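Local coordinates for protein CT021 (Chlamydia trachomatis serovar L2, PDB 6UXD) that is of unknown function but belongs to a family placed in the LolA/LolB clan, whose best-known members handle bacterial lipoproteins, at residues A[22-27]-A[31-36]; A[46-51]-A[68-73]; A[115-120]-A[169-174]. All coordinates share one frame; numbering follows the deposited sequence.

Interaction 1 of 3, residues A[22-27]-A[31-36]; sequences AVLSRG and FFFLIR
One edge of the Phe33 side chain, CB, CD1 and CE1, follows Ala22 and then Leu24. Phe33 CB is 3.8 Å from Ala22 O. The first torsion (chi1 -66°) sets CG beside the backbone N, and Phe33 CD1 then stays close to the same oxygen, 3.9 Å from Ala22 O, which sits at the ring edge in its plane. One atom further on, Phe33 CE1 meets a methyl group, Leu24 CD2, at 4.2 Å; the two side chains cross at about a right angle. The backbones define an antiparallel beta hairpin of strands 21-26 and 29-38. Ala22 with Phe33 and Leu24 with Phe31 are hydrogen-bonded pairs, with Val23 and Phe32 forming the non-hydrogen-bonded pair between them. The straightest bond is Phe33 N to Ala22 O, 2.9 Å with an N-H...O angle of 173°; its reciprocal, Ala22 N to Phe33 O, is more bent at 153°. Val23 CA also directs its hydrogen at Phe31 O, 3.3 Å away. On the other face, Val23 CG2 comes within 3.4 Å of Phe32 CD2, approaching the ring obliquely. There Phe32 also meets the rings of Tyr21 and Phe70. Along its other edge, 22-27 pairs with strand 196-204.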
# COMPACT_ATOMS: atom_id res chain seq x y z
N ALA A 22 3.85 -5.73 0.01
CA ALA A 22 4.20 -4.98 -1.20
C ALA A 22 4.98 -3.72 -0.82
O ALA A 22 4.78 -3.15 0.26
CB ALA A 22 2.94 -4.63 -1.99
N VAL A 23 5.89 -3.31 -1.71
CA VAL A 23 6.73 -2.14 -1.49
C VAL A 23 6.37 -1.12 -2.56
O VAL A 23 6.49 -1.40 -3.76
CB VAL A 23 8.23 -2.48 -1.53
CG1 VAL A 23 9.08 -1.24 -1.29
CG2 VAL A 23 8.57 -3.54 -0.47
N LEU A 24 5.91 0.04 -2.14
CA LEU A 24 5.43 1.05 -3.06
C LEU A 24 6.39 2.23 -3.02
O LEU A 24 6.99 2.51 -1.98
CB LEU A 24 4.00 1.49 -2.71
CG LEU A 24 2.86 0.67 -3.32
CD1 LEU A 24 2.94 -0.79 -2.94
CD2 LEU A 24 1.50 1.22 -2.90
N SER A 25 6.56 2.89 -4.17
CA SER A 25 7.53 3.95 -4.34
C SER A 25 6.87 5.18 -4.93
O SER A 25 6.13 5.08 -5.92
CB SER A 25 8.68 3.52 -5.25
OG SER A 25 9.50 4.63 -5.52
N ARG A 26 7.15 6.34 -4.34
CA ARG A 26 6.68 7.64 -4.84
C ARG A 26 7.94 8.49 -4.87
O ARG A 26 8.30 9.14 -3.88
CB ARG A 26 5.60 8.25 -3.95
N GLY A 27 8.64 8.45 -6.00
CA GLY A 27 9.95 9.04 -6.11
C GLY A 27 10.92 8.55 -5.06
O GLY A 27 11.38 7.40 -5.09
N PHE A 31 7.39 2.75 0.88
CA PHE A 31 6.45 2.28 1.89
C PHE A 31 6.32 0.76 1.82
O PHE A 31 6.02 0.21 0.76
CB PHE A 31 5.09 2.96 1.69
CG PHE A 31 5.18 4.45 1.62
CD1 PHE A 31 5.13 5.11 0.41
CD2 PHE A 31 5.37 5.19 2.78
CE1 PHE A 31 5.24 6.50 0.35
CE2 PHE A 31 5.48 6.58 2.73
CZ PHE A 31 5.41 7.23 1.51
N PHE A 32 6.52 0.09 2.95
CA PHE A 32 6.43 -1.36 3.04
C PHE A 32 5.12 -1.73 3.72
O PHE A 32 4.93 -1.44 4.90
CB PHE A 32 7.63 -1.91 3.81
CG PHE A 32 7.79 -3.41 3.75
CD1 PHE A 32 7.01 -4.24 4.53
CD2 PHE A 32 8.76 -3.98 2.94
CE1 PHE A 32 7.17 -5.61 4.48
CE2 PHE A 32 8.92 -5.35 2.89
CZ PHE A 32 8.13 -6.17 3.66
N PHE A 33 4.21 -2.38 2.97
CA PHE A 33 2.91 -2.80 3.47
C PHE A 33 2.93 -4.29 3.75
O PHE A 33 3.36 -5.08 2.90
CB PHE A 33 1.80 -2.51 2.46
CG PHE A 33 1.55 -1.04 2.22
CD1 PHE A 33 2.43 -0.30 1.44
CD2 PHE A 33 0.43 -0.43 2.74
CE1 PHE A 33 2.19 1.05 1.21
CE2 PHE A 33 0.19 0.91 2.52
CZ PHE A 33 1.07 1.65 1.75
N LEU A 34 2.41 -4.69 4.91
CA LEU A 34 2.41 -6.09 5.33
C LEU A 34 1.07 -6.44 5.95
O LEU A 34 0.60 -5.73 6.84
CB LEU A 34 3.53 -6.36 6.34
CG LEU A 34 3.49 -7.72 7.05
CD1 LEU A 34 3.58 -8.86 6.05
CD2 LEU A 34 4.61 -7.84 8.08
N ILE A 35 0.46 -7.52 5.47
CA ILE A 35 -0.76 -8.05 6.06
C ILE A 35 -0.35 -8.97 7.20
O ILE A 35 0.32 -9.98 6.97
CB ILE A 35 -1.60 -8.82 5.02
CG1 ILE A 35 -1.92 -7.97 3.79
CG2 ILE A 35 -2.81 -9.42 5.71
CD1 ILE A 35 -2.73 -6.71 4.06
N ARG A 36 -0.78 -8.66 8.42
CA ARG A 36 -0.28 -9.43 9.57
C ARG A 36 -1.26 -10.45 10.10
O ARG A 36 -0.83 -11.51 10.58
CB ARG A 36 0.10 -8.48 10.70
CG ARG A 36 1.29 -7.71 10.30
CD ARG A 36 1.95 -7.09 11.47
NE ARG A 36 2.26 -8.08 12.48
CZ ARG A 36 2.88 -7.78 13.61
NH1 ARG A 36 3.22 -6.52 13.84
NH2 ARG A 36 3.14 -8.72 14.50

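Interaction 2 of 3, residues A[46-51]-A[68-73]. Unlike the reference sequence in segment 46-51: Met47 (reference Val).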
# COMPACT_ATOMS: atom_id res chain seq x y z
N GLU A 46 0.28 -3.49 8.55
CA GLU A 46 1.41 -2.68 8.99
C GLU A 46 2.02 -1.93 7.81
O GLU A 46 2.14 -2.49 6.71
CB GLU A 46 2.42 -3.60 9.67
CG GLU A 46 3.83 -3.14 9.77
CD GLU A 46 4.78 -4.31 10.04
OE1 GLU A 46 4.54 -5.05 11.04
OE2 GLU A 46 5.75 -4.49 9.24
N MET A 47 2.39 -0.67 8.03
CA MET A 47 2.92 0.19 6.98
C MET A 47 4.13 0.95 7.53
O MET A 47 3.99 1.74 8.47
CB MET A 47 1.87 1.19 6.49
CG MET A 47 0.50 0.59 6.29
N SER A 48 5.30 0.71 6.94
CA SER A 48 6.54 1.38 7.33
C SER A 48 6.96 2.33 6.22
O SER A 48 6.96 1.96 5.05
CB SER A 48 7.67 0.38 7.59
OG SER A 48 7.22 -0.78 8.23
N GLU A 49 7.33 3.56 6.60
CA GLU A 49 7.84 4.53 5.64
C GLU A 49 9.35 4.65 5.76
O GLU A 49 9.91 4.62 6.86
CB GLU A 49 7.23 5.92 5.84
CG GLU A 49 8.05 7.02 5.14
CD GLU A 49 7.31 8.35 5.02
OE1 GLU A 49 6.12 8.42 5.41
OE2 GLU A 49 7.93 9.32 4.53
N PHE A 50 10.01 4.76 4.61
CA PHE A 50 11.37 5.25 4.53
C PHE A 50 11.39 6.37 3.49
O PHE A 50 10.58 6.37 2.55
CB PHE A 50 12.37 4.16 4.14
CG PHE A 50 12.17 2.87 4.87
CD1 PHE A 50 11.06 2.08 4.63
CD2 PHE A 50 13.13 2.42 5.77
CE1 PHE A 50 10.88 0.88 5.31
CE2 PHE A 50 12.97 1.22 6.44
CZ PHE A 50 11.84 0.45 6.21
N ALA A 51 12.28 7.33 3.67
CA ALA A 51 12.46 8.40 2.70
C ALA A 51 13.79 8.30 1.95
O ALA A 51 13.98 9.03 0.97
CB ALA A 51 12.36 9.77 3.39
N ASN A 68 13.57 -9.87 2.37
CA ASN A 68 14.63 -10.56 3.09
C ASN A 68 15.68 -9.61 3.67
O ASN A 68 16.34 -9.96 4.66
CB ASN A 68 15.32 -11.59 2.19
CG ASN A 68 14.38 -12.70 1.76
OD1 ASN A 68 13.27 -12.83 2.26
ND2 ASN A 68 14.84 -13.52 0.82
N ALA A 69 15.87 -8.44 3.10
CA ALA A 69 16.80 -7.48 3.69
C ALA A 69 16.15 -6.55 4.71
O ALA A 69 16.85 -5.76 5.33
CB ALA A 69 17.46 -6.64 2.60
N PHE A 70 14.83 -6.64 4.90
CA PHE A 70 14.12 -5.62 5.66
C PHE A 70 14.65 -5.49 7.08
O PHE A 70 14.83 -4.37 7.58
CB PHE A 70 12.63 -5.94 5.70
CG PHE A 70 11.80 -4.84 6.29
CD1 PHE A 70 11.30 -3.83 5.48
CD2 PHE A 70 11.53 -4.80 7.64
CE1 PHE A 70 10.53 -2.82 6.01
CE2 PHE A 70 10.77 -3.79 8.18
CZ PHE A 70 10.26 -2.80 7.36
N HIS A 71 14.93 -6.60 7.73
CA HIS A 71 15.42 -6.59 9.10
C HIS A 71 16.81 -6.01 9.23
O HIS A 71 17.45 -6.19 10.27
CB HIS A 71 15.42 -8.01 9.66
CG HIS A 71 16.49 -8.88 9.08
ND1 HIS A 71 16.63 -9.07 7.72
CD2 HIS A 71 17.47 -9.60 9.66
CE1 HIS A 71 17.65 -9.88 7.50
NE2 HIS A 71 18.18 -10.21 8.66
N GLN A 72 17.32 -5.31 8.21
CA GLN A 72 18.67 -4.77 8.25
C GLN A 72 18.72 -3.32 7.78
O GLN A 72 19.78 -2.85 7.37
CB GLN A 72 19.62 -5.61 7.40
CG GLN A 72 19.59 -7.10 7.71
CD GLN A 72 20.30 -7.94 6.65
OE1 GLN A 72 20.65 -7.44 5.57
NE2 GLN A 72 20.52 -9.21 6.95
N LEU A 73 17.60 -2.60 7.84
CA LEU A 73 17.51 -1.24 7.33
C LEU A 73 17.47 -0.26 8.50
O LEU A 73 16.59 -0.35 9.36
CB LEU A 73 16.27 -1.07 6.45
CG LEU A 73 16.19 -1.98 5.23
CD1 LEU A 73 14.86 -1.80 4.51
CD2 LEU A 73 17.34 -1.72 4.28
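The link between the neighbouring antiparallel strands 43-50 and 79-84 carries two short helices, and the segment 68-73, at the end of the second of them, packs through Phe70 and Leu73 onto Ser48 and Phe50 of the first strand. The backbones stay well apart, with 10.5 Å between Ser48 CA and Phe70 CA, so side chains alone bridge the gap. Phe70 reaches across with its ring: its CG is anti to the backbone N (chi1 -172°), which carries the ring to the strand even though the CB does not point at it. The two phenyl rings are almost perpendicular, at 89°, with centroids 5.7 Å apart, yet Phe50 CZ meets the Phe70 ring obliquely, so the pair is neither a stack nor edge-to-face. Phe70 CE1 approaches the rim of the Phe50 ring near its plane, 3.5 Å from Phe50 CZ. At the edge of the Phe70 ring stands Ser48, its OG 3.8 Å from Phe70 CZ. That hydroxyl also has a polar partner, a weak hydrogen bond with Tyr211 OH. Leu73 touches Phe50 at two points, CB lying 4.0 Å from Phe50 CE2 and CD1 4.1 Å from the same ring carbon; the side chains cross at about a right angle. A backbone bond links these two contributors, Leu73 N to Phe70 O at 3.3 Å. Beyond the contact, Phe70 also meets the ring of Phe32 on strand 29-38 and the loop residues Ser210 and Tyr211, whereas Ala69 rests on Leu60 and Val61 of helix 58-63.

Interaction 3 of 3, residues A[115-120]-A[169-174]; sequences LRLPLS and KNILIY
Leu117 and Leu119 meet Ile171 and Ile173 in two separate methyl contacts, in the order 117 with 171 and 119 with 173. In the first, Ile171 CD1 approaches the branched end of Leu117, 4.0 Å from Leu117 CD2 and 4.1 Å from Leu117 CD1, so both leucine methyls are engaged. The second uses a single methyl on each side: Leu119 CD2 is 3.9 Å from Ile173 CD1. Both isoleucines present their longer branch. In Ile171, CG1 is anti to the carbonyl carbon (chi1 -54°) and CD1 continues the extended chain (chi2 174°), which puts the end of the side chain forward. In each pair the side chains cross at about a right angle. All four residues are buried, and every contact across the gap is apolar.

Away from these tips the association is loose. The nearest CA atoms are 9.2 Å apart for Leu117 and Ile171 and 8.2 Å apart for Leu119 and Ile173, and no hydrogen bond joins the segments. The two together bury just 142 Å². The solvent side begins at the residues flanking the hydrophobic ones: Asn170 is exposed, and Pro118, Ser120 and Leu172 are partly so.

Strand 152-158 lies between them in the sheet order, pairing antiparallel with both 118-122 and 170-176; of its residues, Ser157 touches Leu117 and Ile171, and Trp155 touches Leu119. The arrangement is that of a strongly twisted, curled antiparallel sheet in which side chains of second-neighbour strands, with Leu117 of the link from helix 108-116 to strand 118-122, meet over the middle strand, and where Ile9 of helix 9-13 joins the cluster by touching both leucines and Ile173.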
# COMPACT_ATOMS: atom_id res chain seq x y z
N LEU A 115 -8.91 3.96 1.58
CA LEU A 115 -9.68 2.73 1.71
C LEU A 115 -11.06 2.87 1.08
O LEU A 115 -11.61 1.89 0.56
CB LEU A 115 -9.83 2.35 3.18
CG LEU A 115 -8.55 1.89 3.87
CD1 LEU A 115 -8.76 1.72 5.39
CD2 LEU A 115 -8.08 0.59 3.25
N ARG A 116 -11.65 4.06 1.12
CA ARG A 116 -12.98 4.22 0.56
C ARG A 116 -12.98 4.41 -0.95
O ARG A 116 -14.05 4.33 -1.57
CB ARG A 116 -13.69 5.40 1.23
CG ARG A 116 -15.19 5.47 0.94
N LEU A 117 -11.83 4.66 -1.57
CA LEU A 117 -11.80 4.93 -3.00
C LEU A 117 -12.56 3.84 -3.76
O LEU A 117 -12.30 2.65 -3.54
CB LEU A 117 -10.35 5.01 -3.48
CG LEU A 117 -9.55 6.21 -2.97
CD1 LEU A 117 -8.04 6.05 -3.24
CD2 LEU A 117 -10.09 7.50 -3.60
N PRO A 118 -13.47 4.19 -4.65
CA PRO A 118 -14.15 3.18 -5.47
C PRO A 118 -13.27 2.66 -6.60
O PRO A 118 -12.30 3.30 -7.02
CB PRO A 118 -15.34 3.95 -6.03
CG PRO A 118 -14.72 5.31 -6.32
CD PRO A 118 -13.77 5.56 -5.14
N LEU A 119 -13.63 1.49 -7.11
CA LEU A 119 -12.93 0.88 -8.22
C LEU A 119 -13.98 0.36 -9.18
O LEU A 119 -14.87 -0.38 -8.76
CB LEU A 119 -12.03 -0.27 -7.77
CG LEU A 119 -10.93 0.02 -6.76
CD1 LEU A 119 -10.31 -1.30 -6.23
CD2 LEU A 119 -9.89 0.93 -7.37
N SER A 120 -13.87 0.76 -10.44
CA SER A 120 -14.63 0.16 -11.53
C SER A 120 -13.68 -0.12 -12.69
O SER A 120 -12.70 0.59 -12.87
CB SER A 120 -15.74 1.11 -12.00
OG SER A 120 -16.18 1.88 -10.89
N LYS A 169 -9.83 14.55 -8.19
CA LYS A 169 -8.92 14.15 -9.26
C LYS A 169 -9.08 12.67 -9.63
O LYS A 169 -9.34 11.81 -8.78
CB LYS A 169 -7.48 14.44 -8.85
CG LYS A 169 -7.14 15.93 -8.85
CD LYS A 169 -7.50 16.56 -10.19
CE LYS A 169 -6.74 17.84 -10.46
NZ LYS A 169 -6.92 18.25 -11.88
N ASN A 170 -8.89 12.37 -10.92
CA ASN A 170 -9.07 11.02 -11.43
C ASN A 170 -7.86 10.14 -11.09
O ASN A 170 -6.71 10.61 -11.05
CB ASN A 170 -9.30 11.04 -12.94
CG ASN A 170 -10.61 11.72 -13.32
OD1 ASN A 170 -10.63 12.63 -14.14
ND2 ASN A 170 -11.70 11.25 -12.74
N ILE A 171 -8.14 8.88 -10.81
CA ILE A 171 -7.14 7.90 -10.40
C ILE A 171 -7.27 6.67 -11.29
O ILE A 171 -8.39 6.26 -11.64
CB ILE A 171 -7.29 7.49 -8.92
CG1 ILE A 171 -7.28 8.73 -8.03
CG2 ILE A 171 -6.16 6.56 -8.50
CD1 ILE A 171 -7.58 8.43 -6.59
N LEU A 172 -6.14 6.09 -11.67
CA LEU A 172 -6.15 4.86 -12.43
C LEU A 172 -5.22 3.88 -11.72
O LEU A 172 -4.05 4.19 -11.46
CB LEU A 172 -5.74 5.11 -13.88
CG LEU A 172 -6.20 4.10 -14.93
CD1 LEU A 172 -7.66 3.67 -14.81
CD2 LEU A 172 -5.93 4.68 -16.31
N ILE A 173 -5.77 2.72 -11.35
CA ILE A 173 -5.06 1.74 -10.52
C ILE A 173 -5.03 0.43 -11.28
O ILE A 173 -6.06 -0.02 -11.81
CB ILE A 173 -5.74 1.55 -9.15
CG1 ILE A 173 -6.09 2.90 -8.54
CG2 ILE A 173 -4.82 0.78 -8.20
CD1 ILE A 173 -6.47 2.88 -7.07
N TYR A 174 -3.86 -0.22 -11.31
CA TYR A 174 -3.70 -1.46 -12.03
C TYR A 174 -3.47 -2.59 -11.03
O TYR A 174 -2.68 -2.46 -10.10
CB TYR A 174 -2.53 -1.37 -13.04
CG TYR A 174 -2.71 -0.30 -14.09
CD1 TYR A 174 -2.47 1.04 -13.81
CD2 TYR A 174 -3.13 -0.62 -15.37
CE1 TYR A 174 -2.65 2.03 -14.79
CE2 TYR A 174 -3.30 0.35 -16.35
CZ TYR A 174 -3.07 1.67 -16.05
OH TYR A 174 -3.27 2.59 -17.06

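Overall arrangement
Interaction 1 rests mainly on backbone pairing within a hairpin, with side-chain contacts on both faces; it is partly buried, its centre about 5 Å from that of the chain. Interactions 2 and 3 are buried side-chain contacts without hydrogen bonds across them, on opposite sides of the chain's centre and about 26 Å apart between centres. The first two are joined: on neighbouring strands, Phe32 N lies 2.8 Å from Ser48 O, a probable hydrogen bond. Interaction 2 adds an aromatic cluster where segment 68-73 packs on strand 43-50 and Phe32, while interaction 3, purely aliphatic, joins 115-120, a helix-to-strand link and strand, to a second-neighbour strand. It touches neither other contact (nearest atoms about 8 Å away).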